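DNA polymerase (Pyrobaculum calidifontis, PDB 5MDN) probably catalyses DNA synthesis, joining deoxyribonucleotides from their triphosphates to a growing DNA strand with release of diphosphate. Local coordinates at residues G158-L163 with L351-S356; A274-Y279 with K346-L351; E639-S644 with G648-R653; T292-A297 with R308-G313. All coordinates share one frame; numbering follows the deposited sequence.

Contact 1: G158-L163 with L351-S356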
# COMPACT_ATOMS: atom_id res chain seq x y z
N GLY A 158 11.71 -12.11 20.15
CA GLY A 158 10.55 -12.61 20.84
C GLY A 158 9.29 -12.49 20.02
O GLY A 158 9.15 -11.57 19.20
N PHE A 159 8.37 -13.42 20.21
CA PHE A 159 7.18 -13.47 19.37
C PHE A 159 6.15 -12.45 19.83
O PHE A 159 6.12 -12.05 21.00
CB PHE A 159 6.59 -14.87 19.37
CG PHE A 159 7.45 -15.89 18.69
CD1 PHE A 159 7.34 -16.11 17.31
CD2 PHE A 159 8.37 -16.62 19.41
CE1 PHE A 159 8.15 -17.04 16.69
CE2 PHE A 159 9.18 -17.55 18.79
CZ PHE A 159 9.07 -17.76 17.43
N PRO A 160 5.30 -11.99 18.92
CA PRO A 160 4.29 -11.00 19.28
C PRO A 160 3.35 -11.55 20.34
O PRO A 160 3.06 -12.76 20.37
CB PRO A 160 3.56 -10.74 17.96
CG PRO A 160 4.54 -11.12 16.90
CD PRO A 160 5.29 -12.28 17.47
N PRO A 161 2.86 -10.69 21.23
CA PRO A 161 1.87 -11.13 22.21
C PRO A 161 0.51 -11.27 21.57
O PRO A 161 0.30 -10.80 20.44
CB PRO A 161 1.89 -9.99 23.25
CG PRO A 161 2.26 -8.79 22.46
CD PRO A 161 3.16 -9.26 21.34
N PRO A 162 -0.44 -11.92 22.23
CA PRO A 162 -1.80 -11.96 21.70
C PRO A 162 -2.40 -10.56 21.66
O PRO A 162 -2.34 -9.81 22.63
CB PRO A 162 -2.55 -12.88 22.68
CG PRO A 162 -1.75 -12.81 23.94
CD PRO A 162 -0.32 -12.67 23.50
N LEU A 163 -2.99 -10.22 20.52
CA LEU A 163 -3.61 -8.92 20.32
C LEU A 163 -5.11 -9.08 20.15
O LEU A 163 -5.58 -10.04 19.53
CB LEU A 163 -3.02 -8.21 19.09
CG LEU A 163 -1.55 -7.80 19.15
CD1 LEU A 163 -1.16 -7.06 17.88
CD2 LEU A 163 -1.29 -6.94 20.37
N LEU A 351 2.21 -7.68 8.16
CA LEU A 351 2.32 -6.24 8.40
C LEU A 351 3.02 -5.95 9.73
O LEU A 351 3.74 -4.95 9.85
CB LEU A 351 0.94 -5.60 8.36
CG LEU A 351 0.31 -5.48 6.98
CD1 LEU A 351 -1.18 -5.20 7.08
CD2 LEU A 351 1.01 -4.40 6.16
N ILE A 352 2.79 -6.79 10.74
CA ILE A 352 3.46 -6.60 12.03
C ILE A 352 4.97 -6.73 11.87
O ILE A 352 5.74 -5.95 12.43
CB ILE A 352 2.91 -7.59 13.07
CG1 ILE A 352 1.46 -7.22 13.43
CG2 ILE A 352 3.78 -7.61 14.31
CD1 ILE A 352 0.81 -8.19 14.39
N GLN A 353 5.42 -7.72 11.09
CA GLN A 353 6.85 -7.88 10.85
C GLN A 353 7.38 -6.78 9.96
O GLN A 353 8.48 -6.26 10.18
CB GLN A 353 7.13 -9.26 10.25
CG GLN A 353 6.72 -10.42 11.13
CD GLN A 353 7.40 -10.40 12.48
OE1 GLN A 353 8.59 -10.09 12.58
NE2 GLN A 353 6.65 -10.73 13.53
N LEU A 354 6.61 -6.39 8.93
CA LEU A 354 7.00 -5.26 8.10
C LEU A 354 7.03 -3.96 8.88
O LEU A 354 7.63 -2.98 8.41
CB LEU A 354 6.05 -5.14 6.90
CG LEU A 354 6.50 -4.23 5.75
CD1 LEU A 354 7.81 -4.72 5.17
CD2 LEU A 354 5.43 -4.13 4.68
N SER A 355 6.39 -3.91 10.05
CA SER A 355 6.46 -2.74 10.91
C SER A 355 7.73 -2.74 11.76
O SER A 355 8.33 -1.68 11.98
CB SER A 355 5.22 -2.67 11.81
OG SER A 355 5.34 -1.62 12.75
N SER A 356 8.15 -3.91 12.24
CA SER A 356 9.37 -3.98 13.04
C SER A 356 10.60 -3.82 12.16
O SER A 356 11.60 -3.21 12.57
CB SER A 356 9.42 -5.29 13.82
OG SER A 356 9.42 -6.41 12.94
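Pro160 and Leu163 rest on Ile352 and Gln353, near the C-terminal end of helix 326-356. The segment 158-163 is loop, and its three prolines run on extended backbone angles close to polyproline II. Only Pro160 of the three touches the helix. Its ring carbon CG lies 4.0 Å from Gln353 NE2 and 4.4 Å from Ile352 CG2. The proline ring and the Gln353 side chain cross at about a right angle. The Gln353 chain bends at chi2 (-58°), which carries NE2 to the proline ring, while OE1 makes a weak hydrogen bond with Arg503. Ile352 uses both branches. Its CG2 stands opposite the backbone N and meets Pro160. Its longer arm, with CG1 opposite the carbonyl carbon, runs out to CD1, which meets Leu163 CD1 tip to tip at 4.2 Å. No hydrogen bond joins the segments, so the contact is van der Waals packing. Within the helix, Ser356 OG donates to Gln353 O at 2.9 Å, turning the serine hydroxyl back onto the backbone of the same turn. The loop carrying Pro160 links strand 144-155 to strand 165-172. Pro160 also touches Leu499 of helix 495-512 and Trp4. The loop thus packs against helices 326-356 and 495-512, while Leu362 of helix 362-365 lies against Ile352 of the long helix.

Contact 2: A274-Y279 with K346-L351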
# COMPACT_ATOMS: atom_id res chain seq x y z
N ALA A 274 -3.80 0.38 16.84
CA ALA A 274 -3.38 0.36 15.44
C ALA A 274 -4.62 0.28 14.54
O ALA A 274 -5.30 -0.75 14.50
CB ALA A 274 -2.44 -0.82 15.18
N ASN A 275 -4.91 1.37 13.84
CA ASN A 275 -5.94 1.39 12.81
C ASN A 275 -5.32 0.97 11.49
O ASN A 275 -4.56 1.74 10.88
CB ASN A 275 -6.59 2.76 12.71
CG ASN A 275 -7.62 2.84 11.60
OD1 ASN A 275 -8.46 1.94 11.46
ND2 ASN A 275 -7.58 3.91 10.83
N VAL A 276 -5.62 -0.25 11.04
CA VAL A 276 -5.09 -0.80 9.80
C VAL A 276 -6.20 -0.83 8.76
O VAL A 276 -7.31 -1.31 9.04
CB VAL A 276 -4.49 -2.20 10.02
CG1 VAL A 276 -3.88 -2.72 8.73
CG2 VAL A 276 -3.46 -2.17 11.13
N ASP A 277 -5.90 -0.33 7.57
CA ASP A 277 -6.80 -0.39 6.42
C ASP A 277 -6.21 -1.38 5.43
O ASP A 277 -5.16 -1.11 4.83
CB ASP A 277 -6.99 0.99 5.80
CG ASP A 277 -7.98 0.99 4.64
OD1 ASP A 277 -8.56 -0.08 4.35
OD2 ASP A 277 -8.19 2.06 4.04
N LEU A 278 -6.88 -2.52 5.25
CA LEU A 278 -6.35 -3.57 4.40
C LEU A 278 -6.31 -3.16 2.93
O LEU A 278 -5.52 -3.72 2.17
CB LEU A 278 -7.17 -4.85 4.56
CG LEU A 278 -7.21 -5.42 5.98
CD1 LEU A 278 -8.04 -6.70 6.02
CD2 LEU A 278 -5.81 -5.67 6.50
N TYR A 279 -7.14 -2.21 2.52
CA TYR A 279 -7.07 -1.73 1.14
C TYR A 279 -5.76 -1.01 0.86
O TYR A 279 -5.35 -0.92 -0.31
CB TYR A 279 -8.25 -0.82 0.83
CG TYR A 279 -8.34 -0.39 -0.62
CD1 TYR A 279 -8.23 -1.32 -1.65
CD2 TYR A 279 -8.53 0.94 -0.97
CE1 TYR A 279 -8.31 -0.94 -2.97
CE2 TYR A 279 -8.61 1.34 -2.29
CZ TYR A 279 -8.49 0.39 -3.29
OH TYR A 279 -8.57 0.79 -4.61
N LYS A 346 -4.68 -13.43 7.51
CA LYS A 346 -3.65 -13.76 6.53
C LYS A 346 -2.63 -12.64 6.35
O LYS A 346 -1.43 -12.92 6.18
CB LYS A 346 -4.29 -14.10 5.18
CG LYS A 346 -5.28 -15.25 5.24
CD LYS A 346 -5.20 -16.09 3.98
CE LYS A 346 -6.02 -17.37 4.11
NZ LYS A 346 -5.55 -18.20 5.25
N LEU A 347 -3.06 -11.38 6.35
CA LEU A 347 -2.18 -10.26 6.04
C LEU A 347 -1.58 -9.59 7.26
O LEU A 347 -0.44 -9.11 7.19
CB LEU A 347 -2.93 -9.21 5.21
CG LEU A 347 -3.57 -9.67 3.90
CD1 LEU A 347 -4.13 -8.48 3.14
CD2 LEU A 347 -2.56 -10.43 3.05
N LEU A 348 -2.30 -9.54 8.38
CA LEU A 348 -1.81 -8.81 9.55
C LEU A 348 -0.51 -9.36 10.12
O LEU A 348 0.34 -8.54 10.54
CB LEU A 348 -2.90 -8.75 10.63
CG LEU A 348 -2.70 -7.76 11.77
CD1 LEU A 348 -2.60 -6.34 11.24
CD2 LEU A 348 -3.83 -7.88 12.78
N PRO A 349 -0.28 -10.68 10.21
CA PRO A 349 1.04 -11.14 10.70
C PRO A 349 2.20 -10.61 9.88
O PRO A 349 3.27 -10.32 10.44
CB PRO A 349 0.92 -12.67 10.61
CG PRO A 349 -0.53 -12.94 10.72
CD PRO A 349 -1.20 -11.81 10.01
N PHE A 350 2.03 -10.48 8.56
CA PHE A 350 3.08 -9.91 7.72
C PHE A 350 3.30 -8.44 8.04
O PHE A 350 4.44 -7.98 8.15
CB PHE A 350 2.73 -10.10 6.25
CG PHE A 350 3.68 -9.42 5.31
CD1 PHE A 350 4.99 -9.85 5.18
CD2 PHE A 350 3.26 -8.34 4.55
CE1 PHE A 350 5.87 -9.21 4.32
CE2 PHE A 350 4.13 -7.70 3.68
CZ PHE A 350 5.43 -8.14 3.56
N LEU A 351 2.21 -7.68 8.16
CA LEU A 351 2.32 -6.24 8.40
C LEU A 351 3.02 -5.95 9.73
O LEU A 351 3.74 -4.95 9.85
CB LEU A 351 0.94 -5.60 8.36
CG LEU A 351 0.31 -5.48 6.98
CD1 LEU A 351 -1.18 -5.20 7.08
CD2 LEU A 351 1.01 -4.40 6.16
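Val276 meets Leu348 and Leu351 with one methyl each. Its CG1 lies 4.0 Å from Leu351 CD1, and its CG2 lies 4.3 Å from Leu348 CD1. Val276 has CG1 opposite the backbone N (chi1 -177°), which sets one methyl against each of two residues about a turn apart on helix 326-356. The Val276 and Leu351 side chains cross obliquely. Around this pairing, Leu278 and Leu347 bring further apolar surface to the same interface. The next shell fixes the strand. Val276 lies on strand 274-277, an outer strand of the five-stranded mixed sheet of the RNase H-like exonuclease domain, and its backbone bonds to Ile227 and Gly229. Asp277 points away from the helix and serves as N-cap of helix 278-282. Its OD1 accepts from Tyr279 N at 3.1 Å, from above the carboxylate plane, and OD2 takes the backbone N-H of Asn233. On the other side, the helix is kinked at Pro349, whose nitrogen has no hydrogen to give to the turn before. Leu362 touches both Val276 and Leu351. Asp363, which binds a magnesium ion together with Asp7, has its side chain about 6 Å from that of Val276. All three touching residues are buried and no hydrogen bond crosses. The fit therefore rests on apolar shape, with the polar Asp277 kept on the far side of the strand.

Contact 3: E639-S644 with G648-R653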
# COMPACT_ATOMS: atom_id res chain seq x y z
N GLU A 639 -11.11 -15.91 -19.38
CA GLU A 639 -11.20 -17.24 -18.79
C GLU A 639 -11.49 -18.31 -19.84
O GLU A 639 -11.04 -19.45 -19.69
CB GLU A 639 -12.27 -17.26 -17.70
CG GLU A 639 -12.25 -18.50 -16.83
CD GLU A 639 -12.94 -18.28 -15.49
OE1 GLU A 639 -13.36 -17.14 -15.22
OE2 GLU A 639 -13.05 -19.26 -14.72
N LEU A 640 -12.22 -17.97 -20.90
CA LEU A 640 -12.44 -18.94 -21.97
C LEU A 640 -11.16 -19.20 -22.76
O LEU A 640 -10.87 -20.35 -23.11
CB LEU A 640 -13.55 -18.45 -22.91
CG LEU A 640 -15.00 -18.55 -22.43
CD1 LEU A 640 -15.91 -17.73 -23.33
CD2 LEU A 640 -15.45 -20.00 -22.38
N ILE A 641 -10.39 -18.15 -23.04
CA ILE A 641 -9.15 -18.31 -23.79
C ILE A 641 -8.12 -19.08 -22.97
O ILE A 641 -7.42 -19.95 -23.49
CB ILE A 641 -8.62 -16.94 -24.23
CG1 ILE A 641 -9.57 -16.30 -25.25
CG2 ILE A 641 -7.22 -17.06 -24.83
CD1 ILE A 641 -9.40 -14.81 -25.40
N LEU A 642 -8.03 -18.78 -21.67
CA LEU A 642 -7.03 -19.43 -20.83
C LEU A 642 -7.34 -20.90 -20.58
O LEU A 642 -6.42 -21.68 -20.31
CB LEU A 642 -6.90 -18.70 -19.50
CG LEU A 642 -6.20 -17.33 -19.53
CD1 LEU A 642 -6.32 -16.65 -18.17
CD2 LEU A 642 -4.75 -17.49 -19.94
N LYS A 643 -8.61 -21.30 -20.66
CA LYS A 643 -9.00 -22.68 -20.43
C LYS A 643 -9.12 -23.49 -21.72
O LYS A 643 -9.37 -24.69 -21.65
CB LYS A 643 -10.32 -22.74 -19.66
CG LYS A 643 -10.22 -22.23 -18.23
CD LYS A 643 -11.50 -22.45 -17.45
CE LYS A 643 -11.39 -21.87 -16.05
NZ LYS A 643 -12.70 -21.82 -15.35
N SER A 644 -8.94 -22.86 -22.88
CA SER A 644 -8.97 -23.56 -24.15
C SER A 644 -7.57 -24.03 -24.52
O SER A 644 -6.60 -23.27 -24.43
CB SER A 644 -9.52 -22.66 -25.25
OG SER A 644 -8.63 -21.59 -25.55
N GLY A 648 -7.26 -22.18 -32.13
CA GLY A 648 -8.50 -22.36 -32.87
C GLY A 648 -9.70 -22.55 -31.97
O GLY A 648 -10.77 -21.98 -32.20
N GLU A 649 -9.54 -23.37 -30.93
CA GLU A 649 -10.59 -23.52 -29.92
C GLU A 649 -10.94 -22.19 -29.26
O GLU A 649 -12.11 -21.97 -28.91
CB GLU A 649 -10.14 -24.54 -28.87
CG GLU A 649 -11.19 -24.91 -27.84
CD GLU A 649 -10.66 -25.85 -26.78
OE1 GLU A 649 -9.75 -26.66 -27.10
OE2 GLU A 649 -11.15 -25.80 -25.63
N ALA A 650 -9.96 -21.31 -29.09
CA ALA A 650 -10.19 -20.07 -28.35
C ALA A 650 -11.20 -19.16 -29.04
O ALA A 650 -12.06 -18.58 -28.37
CB ALA A 650 -8.87 -19.34 -28.13
N ARG A 651 -11.13 -19.02 -30.36
CA ARG A 651 -12.10 -18.17 -31.05
C ARG A 651 -13.51 -18.72 -30.93
O ARG A 651 -14.42 -18.04 -30.44
CB ARG A 651 -11.76 -17.98 -32.53
CG ARG A 651 -10.51 -17.22 -32.89
CD ARG A 651 -10.23 -17.42 -34.38
NE ARG A 651 -9.07 -16.68 -34.85
CZ ARG A 651 -8.60 -16.74 -36.09
NH1 ARG A 651 -9.21 -17.51 -36.98
NH2 ARG A 651 -7.54 -16.03 -36.45
N GLU A 652 -13.71 -19.96 -31.39
CA GLU A 652 -15.04 -20.55 -31.41
C GLU A 652 -15.69 -20.51 -30.03
O GLU A 652 -16.91 -20.36 -29.93
CB GLU A 652 -14.95 -21.98 -31.96
CG GLU A 652 -16.28 -22.69 -32.11
CD GLU A 652 -16.12 -24.05 -32.77
OE1 GLU A 652 -14.98 -24.54 -32.86
OE2 GLU A 652 -17.14 -24.61 -33.23
N ARG A 653 -14.89 -20.63 -28.97
CA ARG A 653 -15.42 -20.43 -27.63
C ARG A 653 -15.79 -18.97 -27.40
O ARG A 653 -16.87 -18.66 -26.89
CB ARG A 653 -14.40 -20.90 -26.59
CG ARG A 653 -14.15 -22.39 -26.58
CD ARG A 653 -15.01 -23.12 -25.56
NE ARG A 653 -14.51 -22.92 -24.21
CZ ARG A 653 -13.50 -23.60 -23.68
NH1 ARG A 653 -12.88 -24.54 -24.39
NH2 ARG A 653 -13.11 -23.36 -22.43
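Arg653 reaches Leu640 and Ser644 because its chain bends twice, at chi2 (-95°) and chi3 (-76°), and so folds back over the end of the first helix of a helical hairpin. Helices 628-643 and 647-666 form this hairpin, probably part of the polymerase thumb. The axes of the short segments run roughly antiparallel (152°) and come within 8.7 Å. Leu640 CD2 lies 3.6 Å from Arg653 NE, and the two side chains cross at a slant. Leu640 O and Ser644 CB lie over one guanidinium face, while Lys643 CB sits at its edge. Arg653 also forms a salt bridge with Glu649 one turn earlier. The extended Glu649 chain lies against Ser644, its CG 3.8 Å from Ser644 CB. Ile641 CG1 meets Ala650 CB at 4.2 Å. The small alanine lets the backbones come close, with 5.0 Å between Ile641 CA and Ala650 CA. Ser644 OG donates to Ile641 O at 2.9 Å and lies 3.4 Å from Ala650 CB. An alanine here would remove that hydroxyl, and would probably cost Ile641 O this bond and leave a gap beside Ala650. Within the first helix, Lys643 NZ makes a 2.7 Å salt bridge with Glu639 OE2, on its anti lone pair.

Contact 4: T292-A297 with R308-G313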
# COMPACT_ATOMS: atom_id res chain seq x y z
N THR A 292 -11.82 -5.32 -5.18
CA THR A 292 -12.94 -5.21 -4.25
C THR A 292 -12.80 -6.25 -3.15
O THR A 292 -12.12 -7.27 -3.31
CB THR A 292 -14.28 -5.38 -4.97
OG1 THR A 292 -14.34 -6.68 -5.58
CG2 THR A 292 -14.45 -4.31 -6.04
N LEU A 293 -13.44 -5.98 -2.00
CA LEU A 293 -13.34 -6.87 -0.85
C LEU A 293 -13.72 -8.30 -1.22
O LEU A 293 -13.03 -9.26 -0.85
CB LEU A 293 -14.21 -6.36 0.29
CG LEU A 293 -14.32 -7.25 1.54
CD1 LEU A 293 -12.95 -7.68 2.04
CD2 LEU A 293 -15.10 -6.54 2.64
N ASP A 294 -14.83 -8.47 -1.94
CA ASP A 294 -15.30 -9.82 -2.26
C ASP A 294 -14.33 -10.55 -3.17
O ASP A 294 -14.11 -11.76 -3.01
CB ASP A 294 -16.69 -9.74 -2.91
CG ASP A 294 -16.72 -8.82 -4.11
OD1 ASP A 294 -16.47 -7.61 -3.93
OD2 ASP A 294 -17.00 -9.30 -5.23
N ARG A 295 -13.73 -9.85 -4.14
CA ARG A 295 -12.82 -10.50 -5.07
C ARG A 295 -11.44 -10.72 -4.48
O ARG A 295 -10.78 -11.72 -4.81
CB ARG A 295 -12.74 -9.69 -6.37
CG ARG A 295 -14.06 -9.66 -7.13
CD ARG A 295 -13.96 -8.83 -8.39
NE ARG A 295 -15.22 -8.76 -9.12
CZ ARG A 295 -16.20 -7.90 -8.85
NH1 ARG A 295 -16.05 -7.02 -7.87
NH2 ARG A 295 -17.31 -7.91 -9.57
N VAL A 296 -10.97 -9.82 -3.62
CA VAL A 296 -9.71 -10.06 -2.91
C VAL A 296 -9.88 -11.20 -1.91
O VAL A 296 -8.98 -12.03 -1.74
CB VAL A 296 -9.23 -8.77 -2.22
CG1 VAL A 296 -8.00 -9.05 -1.37
CG2 VAL A 296 -8.92 -7.71 -3.25
N ALA A 297 -11.03 -11.26 -1.24
CA ALA A 297 -11.31 -12.35 -0.31
C ALA A 297 -11.21 -13.70 -1.01
O ALA A 297 -10.70 -14.67 -0.43
CB ALA A 297 -12.69 -12.17 0.31
N ARG A 308 -21.52 -16.82 -1.44
CA ARG A 308 -21.63 -15.60 -0.65
C ARG A 308 -22.71 -14.70 -1.23
O ARG A 308 -22.91 -14.65 -2.45
CB ARG A 308 -20.29 -14.83 -0.61
CG ARG A 308 -20.39 -13.48 0.09
CD ARG A 308 -19.81 -12.38 -0.78
NE ARG A 308 -19.71 -11.11 -0.06
CZ ARG A 308 -18.65 -10.69 0.61
NH1 ARG A 308 -17.55 -11.44 0.66
NH2 ARG A 308 -18.67 -9.52 1.22
N VAL A 309 -23.41 -14.00 -0.34
CA VAL A 309 -24.44 -13.06 -0.75
C VAL A 309 -23.77 -11.82 -1.35
O VAL A 309 -22.77 -11.32 -0.83
CB VAL A 309 -25.33 -12.69 0.44
CG1 VAL A 309 -26.38 -11.67 0.05
CG2 VAL A 309 -25.98 -13.94 1.02
N LEU A 310 -24.34 -11.31 -2.44
CA LEU A 310 -23.77 -10.16 -3.14
C LEU A 310 -24.90 -9.21 -3.53
O LEU A 310 -25.75 -9.55 -4.36
CB LEU A 310 -22.97 -10.58 -4.37
CG LEU A 310 -21.59 -11.17 -4.10
CD1 LEU A 310 -20.94 -11.61 -5.40
CD2 LEU A 310 -20.72 -10.14 -3.40
N ILE A 311 -24.90 -8.02 -2.94
CA ILE A 311 -25.84 -6.96 -3.28
C ILE A 311 -25.13 -5.96 -4.19
O ILE A 311 -23.95 -5.63 -3.94
CB ILE A 311 -26.40 -6.27 -2.02
CG1 ILE A 311 -27.59 -7.02 -1.43
CG2 ILE A 311 -26.77 -4.81 -2.30
CD1 ILE A 311 -27.29 -8.40 -0.94
N PRO A 312 -25.77 -5.46 -5.24
CA PRO A 312 -25.20 -4.31 -5.96
C PRO A 312 -25.09 -3.11 -5.04
O PRO A 312 -26.10 -2.54 -4.62
CB PRO A 312 -26.20 -4.07 -7.10
CG PRO A 312 -27.47 -4.72 -6.66
CD PRO A 312 -27.05 -5.89 -5.82
N GLY A 313 -23.85 -2.73 -4.71
CA GLY A 313 -23.61 -1.75 -3.66
C GLY A 313 -24.40 -0.47 -3.81
O GLY A 313 -24.77 0.15 -2.81
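Helix 293-299, with Thr292 at its N-cap position, is packed by its first turn against the loop that leads on to helix 316-320. Asp294 of the helix is the residue that carries the contact. Its CB lies over one face of the Arg308 guanidinium, offset toward the rim, with Arg308 NH1 4.0 Å away. On another side, Asp294 CB meets Leu310 CD2 at 4.1 Å. The methylene of the aspartate thus does the touching, and its carboxylate looks elsewhere. The torsion explains this: CG of Asp294 stands between the backbone N and the carbonyl carbon (chi1 54°), which turns the carboxylate back toward the helix start. There Thr292 OG1 donates to Asp294 OD1 at 2.9 Å, from above the carboxylate plane. Arg295 NH1 in turn bonds Thr292 OG1 at 2.9 Å, nearly in its guanidinium plane. Asp294 OD2 pairs with Arg305 in a salt bridge. Arg308 bends at chi2 (-129°), and its NE makes a weak bond to Val309 O. Its charged end is held by the salt bridge from NH2 to Asp336 of helix 326-356. The Arg308 side chain is about 7 Å from that of Asp169, known to bind magnesium in this protein, though no ion is bound to it in this model. Asp294 and Arg308 carry opposite charges, yet Asp294 OD1 stays 5.9 Å from Arg308 NH2. Any attraction between them is probably weak at that distance, since each charge has a nearer partner, Arg305 for Asp294 and Asp336 for Arg308; the contact itself is made by the aspartate methylene.

Overall arrangement
Contacts 1, 2 and 4 form a nested set: contact 4 lies within the loop closed by contact 2, which lies within that closed by contact 1. Contact 3 follows later in the chain. Contacts 1 and 2 share Leu351 of helix 326-356, and their centres are about 11 Å apart. Contact 4 lies about 19 Å from contact 2, centre to centre, and Arg308 reaches the same long helix through Asp336. This helix thus ties the loop before strand 165-172, the edge strand 274-277 and the 308-313 loop together around the exonuclease fold. Contact 3 stands apart in the polymerase region, about 27 Å from contact 4 and about 46 Å from contact 1, centre to centre.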